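Local coordinates for protein LP15968p (Drosophila melanogaster, PDB 3MN8) that removes C-terminal arginine or lysine residues from peptides and proteins as a zinc metallocarboxypeptidase, processing growth factors, peptide hormones and neuropeptides, at residues A[278-281]-A[282-286]. Residues are numbered along the deposited sequence; the frame is centred on the assembly and turned at random.
Sequences NGAH and WYELS. With GEM ((2-guanidinoethylmercapto)succinic acid), chain G.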
# COMPACT_ATOMS: atom_id res chain seq x y z
N ASN A 278 -1.73 8.56 14.22
CA ASN A 278 -0.82 9.28 13.36
C ASN A 278 0.57 8.79 13.70
O ASN A 278 0.91 8.66 14.88
CB ASN A 278 -0.96 10.78 13.63
CG ASN A 278 0.08 11.60 12.93
OD1 ASN A 278 0.77 12.38 13.58
ND2 ASN A 278 0.19 11.46 11.61
N GLY A 279 1.38 8.48 12.68
CA GLY A 279 2.73 8.01 12.92
C GLY A 279 3.46 8.86 13.95
O GLY A 279 3.83 8.39 15.05
N ALA A 280 3.66 10.13 13.60
CA ALA A 280 4.36 11.08 14.46
C ALA A 280 3.81 11.08 15.89
O ALA A 280 4.59 11.03 16.84
CB ALA A 280 4.28 12.48 13.87
N HIS A 281 2.49 11.16 16.02
CA HIS A 281 1.85 11.21 17.33
C HIS A 281 2.17 9.97 18.16
O HIS A 281 2.35 10.06 19.38
CB HIS A 281 0.34 11.39 17.22
CG HIS A 281 -0.31 11.71 18.53
ND1 HIS A 281 -0.83 10.75 19.37
CD2 HIS A 281 -0.49 12.90 19.16
CE1 HIS A 281 -1.32 11.33 20.45
NE2 HIS A 281 -1.12 12.63 20.36
N TRP A 282 2.24 8.81 17.51
CA TRP A 282 2.76 7.64 18.19
C TRP A 282 4.18 7.97 18.66
O TRP A 282 4.43 8.22 19.85
CB TRP A 282 2.77 6.44 17.24
CG TRP A 282 3.15 5.18 17.93
CD1 TRP A 282 3.50 5.02 19.24
CD2 TRP A 282 3.22 3.88 17.33
NE1 TRP A 282 3.78 3.70 19.50
CE2 TRP A 282 3.61 2.98 18.35
CE3 TRP A 282 2.99 3.39 16.04
CZ2 TRP A 282 3.79 1.61 18.11
CZ3 TRP A 282 3.15 2.03 15.80
CH2 TRP A 282 3.55 1.16 16.84
N TYR A 283 5.10 7.95 17.70
CA TYR A 283 6.45 8.48 17.90
C TYR A 283 7.04 8.76 16.52
O TYR A 283 6.76 8.04 15.56
CB TYR A 283 7.33 7.50 18.67
CG TYR A 283 7.42 6.12 18.03
CD1 TYR A 283 8.37 5.83 17.06
CD2 TYR A 283 6.55 5.10 18.40
CE1 TYR A 283 8.46 4.57 16.48
CE2 TYR A 283 6.63 3.85 17.82
CZ TYR A 283 7.58 3.58 16.87
OH TYR A 283 7.65 2.32 16.30
N GLU A 284 7.84 9.82 16.44
CA GLU A 284 8.40 10.23 15.15
C GLU A 284 9.52 9.33 14.70
O GLU A 284 10.25 8.74 15.50
CB GLU A 284 8.85 11.70 15.16
CG GLU A 284 7.68 12.69 15.17
CD GLU A 284 8.10 14.12 14.86
OE1 GLU A 284 7.27 15.05 15.03
OE2 GLU A 284 9.26 14.32 14.43
N LEU A 285 9.64 9.20 13.39
CA LEU A 285 10.73 8.46 12.81
C LEU A 285 10.95 9.08 11.45
O LEU A 285 10.04 9.67 10.86
CB LEU A 285 10.36 6.97 12.72
CG LEU A 285 9.28 6.54 11.71
CD1 LEU A 285 9.93 6.26 10.38
CD2 LEU A 285 8.52 5.32 12.20
N SER A 286 12.17 8.97 10.94
CA SER A 286 12.46 9.55 9.64
C SER A 286 12.99 8.52 8.65
O SER A 286 13.63 7.55 9.05
CB SER A 286 13.43 10.72 9.78
OG SER A 286 12.87 11.70 10.64
C8 GEM G . 7.51 1.64 13.36
S7 GEM G . 6.66 2.01 11.85
C6 GEM G . 5.04 2.36 12.47
C5 GEM G . 5.02 3.43 13.57
N3 GEM G . 5.35 4.70 12.94
C1 GEM G . 5.60 5.85 13.56
N4 GEM G . 5.89 6.94 12.85
N2 GEM G . 5.58 5.91 14.88
C9 GEM G . 8.98 1.56 13.03
O14 GEM G . 9.32 1.65 11.83
O15 GEM G . 9.81 1.42 13.96
C10 GEM G . 7.01 0.37 14.05
C11 GEM G . 7.28 -0.95 13.34
O12 GEM G . 6.32 -1.75 13.20
O13 GEM G . 8.45 -1.23 12.96
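Trp282 N and Tyr283 N close a single helical turn on Asn278 O and Gly279 O, a local contact that lines the inhibitor pocket of the peptidase M14 domain. Trp282 N lies 3.0 Å from Asn278 O in a nearly straight hydrogen bond (167°), and the one from Tyr283 N to Gly279 O is more bent. Asn278, a good N-cap because its amide oxygen can accept, takes His281 N on OD1, with the donor above the carbonyl plane; OD1 also accepts from Ser240 N.

The guanidinium of the bound inhibitor lies against this turn. Its N2 donates to Gly279 O (3.0 Å). Tyr283 O accepts from N2 as well, and weakly from N4. Glycine suits position 279 because a CB there would probably crowd N4 of the inhibitor. Tyr283, with CG between its backbone N and carbonyl carbon (chi1 56°), turns one ring face to the inhibitor's N2, which sits over the ring centre. With an alanine here the ring is gone, and the guanidinium would probably lose its cover on that face and be freer to shift. The flat indole of Trp282 gives the ethyl linker an apolar surface, and branched Leu285 does the same beside the guanidinium.

Beyond the turn, Glu284 CG packs on Ala280 CB (3.6 Å), while its OE1 forms a hydrogen bond with Ser230 OG. The turn continues directly from edge strand 276-278 of the eight-stranded sheet, and the extended segment runs on toward helix 289-296.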